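Local structure of putative oxidoreductase (Bacteroides fragilis NCTC 9343, 3EOF) at residues R193-A196 / Y197-S200; N204-F207 / I208-Q212. The protein binds flavin mononucleotide and is probably an oxidoreductase of the nitroreductase family. All coordinates share one frame; numbering follows the deposited sequence.

Interaction 1: R193-A196 / Y197-S200; sequences RLYA and YKES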
ATOM      1  N   ARG A 193     -24.850 -10.129  10.689  1.00 22.75           N
ATOM      2  CA  ARG A 193     -24.409 -11.415  10.202  1.00 24.81           C
ATOM      3  C   ARG A 193     -22.882 -11.439  10.056  1.00 23.23           C
ATOM      4  O   ARG A 193     -22.215 -12.375  10.462  1.00 22.77           O
ATOM      5  CB  ARG A 193     -25.093 -11.646   8.853  1.00 24.33           C
ATOM      6  CG  ARG A 193     -25.060 -13.064   8.348  1.00 37.24           C
ATOM      7  CD  ARG A 193     -25.834 -13.254   7.035  1.00 35.15           C
ATOM      8  NE  ARG A 193     -25.180 -12.497   5.970  1.00 48.52           N
ATOM      9  CZ  ARG A 193     -25.607 -11.342   5.466  1.00 52.55           C
ATOM     10  NH1 ARG A 193     -26.748 -10.795   5.890  1.00 54.47           N
ATOM     11  NH2 ARG A 193     -24.891 -10.757   4.503  1.00 53.09           N
ATOM     12  N   LEU A 194     -22.304 -10.393   9.472  1.00 23.26           N
ATOM     13  CA  LEU A 194     -20.856 -10.350   9.263  1.00 22.25           C
ATOM     14  C   LEU A 194     -20.006 -10.291  10.545  1.00 23.53           C
ATOM     15  O   LEU A 194     -18.994 -10.973  10.656  1.00 24.34           O
ATOM     16  CB  LEU A 194     -20.509  -9.179   8.342  1.00 21.35           C
ATOM     17  CG  LEU A 194     -21.000  -9.360   6.908  1.00 23.88           C
ATOM     18  CD1 LEU A 194     -20.978  -8.036   6.144  1.00 17.30           C
ATOM     19  CD2 LEU A 194     -20.211 -10.484   6.237  1.00 23.38           C
ATOM     20  N   TYR A 195     -20.474  -9.522  11.516  1.00 22.50           N
ATOM     21  CA  TYR A 195     -19.772  -9.277  12.780  1.00 21.30           C
ATOM     22  C   TYR A 195     -20.118 -10.174  13.952  1.00 20.29           C
ATOM     23  O   TYR A 195     -19.466 -10.097  14.984  1.00 23.44           O
ATOM     24  CB  TYR A 195     -19.959  -7.789  13.161  1.00 21.50           C
ATOM     25  CG  TYR A 195     -19.116  -6.880  12.285  1.00 21.22           C
ATOM     26  CD1 TYR A 195     -19.590  -6.384  11.088  1.00 23.94           C
ATOM     27  CD2 TYR A 195     -17.798  -6.570  12.648  1.00 25.66           C
ATOM     28  CE1 TYR A 195     -18.799  -5.580  10.288  1.00 25.97           C
ATOM     29  CE2 TYR A 195     -17.018  -5.764  11.871  1.00 27.44           C
ATOM     30  CZ  TYR A 195     -17.511  -5.264  10.692  1.00 26.27           C
ATOM     31  OH  TYR A 195     -16.712  -4.452   9.924  1.00 25.18           O
ATOM     32  N   ALA A 196     -21.111 -11.045  13.793  1.00 23.13           N
ATOM     33  CA  ALA A 196     -21.547 -11.977  14.825  1.00 23.91           C
ATOM     34  C   ALA A 196     -20.399 -12.795  15.424  1.00 23.98           C
ATOM     35  O   ALA A 196     -20.168 -12.823  16.639  1.00 26.10           O
ATOM     36  CB  ALA A 196     -22.618 -12.914  14.247  1.00 22.21           C
ATOM     37  N   TYR A 197     -19.664 -13.459  14.558  1.00 23.86           N
ATOM     38  CA  TYR A 197     -18.524 -14.266  14.979  1.00 23.57           C
ATOM     39  C   TYR A 197     -17.477 -13.426  15.692  1.00 23.60           C
ATOM     40  O   TYR A 197     -17.012 -13.771  16.768  1.00 25.23           O
ATOM     41  CB  TYR A 197     -17.893 -14.961  13.766  1.00 23.52           C
ATOM     42  CG  TYR A 197     -16.697 -15.785  14.155  1.00 24.68           C
ATOM     43  CD1 TYR A 197     -16.865 -17.024  14.785  1.00 26.15           C
ATOM     44  CD2 TYR A 197     -15.407 -15.316  13.951  1.00 30.70           C
ATOM     45  CE1 TYR A 197     -15.776 -17.771  15.205  1.00 29.38           C
ATOM     46  CE2 TYR A 197     -14.313 -16.065  14.330  1.00 34.98           C
ATOM     47  CZ  TYR A 197     -14.507 -17.298  14.965  1.00 28.55           C
ATOM     48  OH  TYR A 197     -13.438 -18.060  15.361  1.00 32.49           O
ATOM     49  N   LYS A 198     -17.101 -12.309  15.104  1.00 23.04           N
ATOM     50  CA  LYS A 198     -16.119 -11.424  15.748  1.00 23.95           C
ATOM     51  C   LYS A 198     -16.532 -11.040  17.165  1.00 23.52           C
ATOM     52  O   LYS A 198     -15.724 -11.075  18.085  1.00 24.18           O
ATOM     53  CB  LYS A 198     -15.894 -10.164  14.891  1.00 26.22           C
ATOM     54  CG  LYS A 198     -14.856  -9.164  15.435  1.00 26.35           C
ATOM     55  CD  LYS A 198     -14.748  -7.881  14.586  1.00 24.78           C
ATOM     56  CE  LYS A 198     -14.212  -8.182  13.150  1.00 26.68           C
ATOM     57  NZ  LYS A 198     -12.792  -8.681  13.176  1.00 28.29           N
ATOM     58  N   GLU A 199     -17.808 -10.727  17.344  1.00 25.32           N
ATOM     59  CA  GLU A 199     -18.338 -10.300  18.652  1.00 24.91           C
ATOM     60  C   GLU A 199     -18.445 -11.395  19.709  1.00 24.75           C
ATOM     61  O   GLU A 199     -18.479 -11.111  20.890  1.00 25.40           O
ATOM     62  CB  GLU A 199     -19.697  -9.617  18.467  1.00 22.49           C
ATOM     63  CG  GLU A 199     -19.545  -8.355  17.712  1.00 24.15           C
ATOM     64  CD  GLU A 199     -20.815  -7.575  17.577  1.00 27.60           C
ATOM     65  OE1 GLU A 199     -21.902  -8.185  17.513  1.00 27.91           O
ATOM     66  OE2 GLU A 199     -20.700  -6.336  17.567  1.00 29.62           O
ATOM     67  N   SER A 200     -18.480 -12.631  19.260  1.00 26.56           N
ATOM     68  CA  SER A 200     -18.586 -13.780  20.120  1.00 25.92           C
ATOM     69  C   SER A 200     -17.263 -14.182  20.754  1.00 28.27           C
ATOM     70  O   SER A 200     -17.244 -14.942  21.734  1.00 28.08           O
ATOM     71  CB  SER A 200     -19.022 -14.976  19.288  1.00 26.30           C
ATOM     72  OG  SER A 200     -17.932 -15.450  18.534  1.00 24.06           O
TER
HETATM   73  O   HOH W   1     -19.884 -13.626  11.478  1.00 25.52           O
HETATM   74  O   HOH W   2     -17.359 -11.837  12.240  1.00 20.58           O
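Lys-198 runs beside the ring of Tyr-195, one turn along a kinked helix. Its CB lies 3.6 Å from Tyr-195 O. CG stands anti to the backbone N (chi1 -178°), and the chain stays extended to CD. There it reaches the ring edge, close to the ring plane, with CD 3.8 Å from Tyr-195 CD2. The chain then bends at chi3 and chi4. CE stays beside the ring, 3.9 Å from Tyr-195 CE2, and NZ turns off to a salt bridge with Asp-170. The methylenes thus pack on the tyrosine while the charge is met elsewhere.

The backbone is opened at the kink. The N atoms of Tyr-197 and Lys-198 have no bond to the preceding turn, and two waters take their N-H groups. One water accepts the N-H of Tyr-197 and donates to Arg-193 O and Leu-194 O. A second accepts from Lys-198 N at 2.9 Å. Glu-199 N bonds to Tyr-195 O (3.0 Å, 156°), but the next such bond, Ser-200 N to Ala-196 O, is weak. Ser-200 OG folds back onto a lone pair of Tyr-197 O, 2.6 Å away.

Helix 188-200 lies at the dimer interface near the flavin. Tyr-195 stacks with Tyr-87 of the second subunit, on helix 82-89, and Glu-199 OE2 hydrogen-bonds to the hydroxyl of that tyrosine and forms a salt bridge with Arg-91 of the second subunit. Leu-194 and Tyr-195 pack on loops after strand 151-160.

Interaction 2: N204-F207 / I208-Q212; sequences NKLF and IEENQ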
ATOM      1  N   ASN A 204     -12.475 -10.065  22.226  1.00 33.28           N
ATOM      2  CA  ASN A 204     -13.264  -8.893  21.890  1.00 31.80           C
ATOM      3  C   ASN A 204     -14.183  -8.529  23.026  1.00 30.80           C
ATOM      4  O   ASN A 204     -14.334  -7.365  23.333  1.00 28.85           O
ATOM      5  CB  ASN A 204     -14.004  -9.079  20.549  1.00 31.47           C
ATOM      6  CG  ASN A 204     -13.072  -9.002  19.369  1.00 31.40           C
ATOM      7  OD1 ASN A 204     -12.175  -8.170  19.349  1.00 42.18           O
ATOM      8  ND2 ASN A 204     -13.289  -9.833  18.369  1.00 23.37           N
ATOM      9  N   LYS A 205     -14.791  -9.527  23.648  1.00 31.21           N
ATOM     10  CA  LYS A 205     -15.604  -9.289  24.839  1.00 30.29           C
ATOM     11  C   LYS A 205     -14.702  -8.676  25.938  1.00 28.04           C
ATOM     12  O   LYS A 205     -15.088  -7.760  26.617  1.00 25.34           O
ATOM     13  CB  LYS A 205     -16.320 -10.586  25.265  1.00 29.77           C
ATOM     14  CG  LYS A 205     -17.464 -11.005  24.272  1.00 32.35           C
ATOM     15  CD  LYS A 205     -18.140 -12.374  24.582  1.00 34.53           C
ATOM     16  CE  LYS A 205     -17.112 -13.534  24.543  1.00 46.06           C
ATOM     17  NZ  LYS A 205     -17.632 -14.945  24.764  1.00 47.06           N
ATOM     18  N   LEU A 206     -13.473  -9.156  26.054  1.00 31.12           N
ATOM     19  CA  LEU A 206     -12.524  -8.628  27.037  1.00 31.86           C
ATOM     20  C   LEU A 206     -12.140  -7.205  26.665  1.00 30.83           C
ATOM     21  O   LEU A 206     -12.079  -6.337  27.518  1.00 30.71           O
ATOM     22  CB  LEU A 206     -11.265  -9.534  27.177  1.00 31.52           C
ATOM     23  CG  LEU A 206     -10.299  -9.105  28.293  1.00 32.92           C
ATOM     24  CD1 LEU A 206     -11.000  -9.152  29.633  1.00 36.78           C
ATOM     25  CD2 LEU A 206      -9.021  -9.931  28.318  1.00 34.44           C
ATOM     26  N   PHE A 207     -11.900  -6.969  25.383  1.00 30.84           N
ATOM     27  CA  PHE A 207     -11.546  -5.648  24.879  1.00 28.75           C
ATOM     28  C   PHE A 207     -12.617  -4.605  25.234  1.00 27.31           C
ATOM     29  O   PHE A 207     -12.304  -3.506  25.678  1.00 26.59           O
ATOM     30  CB  PHE A 207     -11.353  -5.769  23.375  1.00 30.86           C
ATOM     31  CG  PHE A 207     -10.642  -4.635  22.747  1.00 33.48           C
ATOM     32  CD1 PHE A 207      -9.453  -4.152  23.282  1.00 41.03           C
ATOM     33  CD2 PHE A 207     -11.094  -4.106  21.547  1.00 37.57           C
ATOM     34  CE1 PHE A 207      -8.765  -3.102  22.653  1.00 41.06           C
ATOM     35  CE2 PHE A 207     -10.404  -3.062  20.918  1.00 39.20           C
ATOM     36  CZ  PHE A 207      -9.228  -2.578  21.469  1.00 36.47           C
ATOM     37  N   ILE A 208     -13.883  -4.984  25.098  1.00 27.69           N
ATOM     38  CA  ILE A 208     -15.019  -4.108  25.456  1.00 27.17           C
ATOM     39  C   ILE A 208     -15.078  -3.856  26.957  1.00 28.38           C
ATOM     40  O   ILE A 208     -15.270  -2.725  27.431  1.00 29.24           O
ATOM     41  CB  ILE A 208     -16.373  -4.774  25.031  1.00 25.89           C
ATOM     42  CG1 ILE A 208     -16.491  -4.905  23.512  1.00 25.84           C
ATOM     43  CG2 ILE A 208     -17.555  -4.013  25.587  1.00 20.07           C
ATOM     44  CD1 ILE A 208     -17.594  -5.933  23.042  1.00 27.03           C
ATOM     45  N   GLU A 209     -14.940  -4.934  27.712  1.00 29.67           N
ATOM     46  CA  GLU A 209     -15.044  -4.865  29.158  1.00 32.76           C
ATOM     47  C   GLU A 209     -13.916  -4.012  29.754  1.00 30.56           C
ATOM     48  O   GLU A 209     -14.161  -3.075  30.524  1.00 27.08           O
ATOM     49  CB  GLU A 209     -15.105  -6.304  29.719  1.00 34.30           C
ATOM     50  CG  GLU A 209     -15.424  -6.468  31.198  1.00 46.31           C
ATOM     51  CD  GLU A 209     -14.227  -6.901  32.091  1.00 63.70           C
ATOM     52  OE1 GLU A 209     -13.278  -7.561  31.586  1.00 70.55           O
ATOM     53  OE2 GLU A 209     -14.273  -6.627  33.322  1.00 70.15           O
ATOM     54  N   GLU A 210     -12.691  -4.288  29.336  1.00 29.39           N
ATOM     55  CA  GLU A 210     -11.546  -3.588  29.869  1.00 32.99           C
ATOM     56  C   GLU A 210     -11.462  -2.137  29.392  1.00 33.47           C
ATOM     57  O   GLU A 210     -10.600  -1.391  29.861  1.00 32.61           O
ATOM     58  CB  GLU A 210     -10.256  -4.381  29.616  1.00 33.90           C
ATOM     59  CG  GLU A 210      -9.779  -4.505  28.190  1.00 41.04           C
ATOM     60  CD  GLU A 210      -8.596  -5.479  28.050  1.00 40.08           C
ATOM     61  OE1 GLU A 210      -8.163  -6.075  29.074  1.00 45.68           O
ATOM     62  OE2 GLU A 210      -8.125  -5.650  26.904  1.00 48.37           O
ATOM     63  N   ASN A 211     -12.362  -1.738  28.479  1.00 32.54           N
ATOM     64  CA  ASN A 211     -12.437  -0.370  27.990  1.00 31.46           C
ATOM     65  C   ASN A 211     -13.691   0.381  28.440  1.00 31.30           C
ATOM     66  O   ASN A 211     -13.895   1.513  28.050  1.00 32.30           O
ATOM     67  CB  ASN A 211     -12.250  -0.350  26.476  1.00 32.17           C
ATOM     68  CG  ASN A 211     -10.798  -0.397  26.084  1.00 32.35           C
ATOM     69  OD1 ASN A 211     -10.072   0.572  26.313  1.00 25.42           O
ATOM     70  ND2 ASN A 211     -10.364  -1.500  25.471  1.00 20.41           N
ATOM     71  N   GLN A 212     -14.487  -0.248  29.304  1.00 31.42           N
ATOM     72  CA  GLN A 212     -15.697   0.326  29.878  1.00 33.30           C
ATOM     73  C   GLN A 212     -16.768   0.649  28.845  1.00 29.86           C
ATOM     74  O   GLN A 212     -17.552   1.573  29.034  1.00 28.96           O
ATOM     75  CB  GLN A 212     -15.378   1.615  30.659  1.00 37.14           C
ATOM     76  CG  GLN A 212     -14.215   1.557  31.647  1.00 43.99           C
ATOM     77  CD  GLN A 212     -14.470   0.606  32.784  1.00 54.09           C
ATOM     78  OE1 GLN A 212     -14.558  -0.613  32.591  1.00 58.05           O
ATOM     79  NE2 GLN A 212     -14.567   1.154  33.996  1.00 53.37           N
TER
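Ile-208, Glu-209 and Glu-210 bond through their backbone N atoms to the carbonyls of Asn-204, Lys-205 and Leu-206, the i to i+4 pattern of an alpha helix. The Glu-210 N to Leu-206 O bond is the straightest of the three, at 2.8 Å and 171°.

At the next carbonyl, Phe-207 O, a side chain supplies a donor. Asn-211 ND2 reaches it at 2.8 Å, with the oxygen near the amide plane. The bond holds the amide beside the phenyl ring, with ND2 3.6 Å from Phe-207 CD1. Amide and ring planes are nearly perpendicular, 86° apart.

The helix ends here in a Schellman motif. Gln-212, with positive phi, is its C-prime residue. Its N bonds to Glu-209 O, and Lys-213 N pairs with Ile-208 O.

Two carboxylates border Leu-206. Glu-209 OE1 lies 3.4 Å from Leu-206 CD1, and Glu-210 OE1 is 3.8 Å from Leu-206 CG. Glu-210 CG sits between its own backbone N and carbonyl carbon (chi1 69°). This turns the chain back over the last helical turn and sets OE2 at the edge of the Phe-207 ring. Ile-208 CG1 packs 3.3 Å from Asn-204 O. Phe-207 also meets helix 216-224, at Leu-216, Val-219 and Arg-224, and Asn-211 meets it at Val-219.

How the interactions relate
Going from the N terminus, the chain first completes the antiparallel sheet and then enters helix 188-200, whose last turns hold interaction 1. A short turn leads into helix 202-209 and interaction 2. The two are in series. Each is local to its own helix, so neither closes a long loop, and they neither nest nor cross. Their centres are 15 Å apart, but they touch at the junction. Asn-204 ND2 probably bonds to Lys-198 O at 2.7 Å, and Lys-205 packs its CG against Glu-199 O. Interaction 1 joins helix 188-200 to loops of its own chain and, on part of its surface, to the second subunit, whereas interaction 2 joins helix 202-209 to helix 216-224.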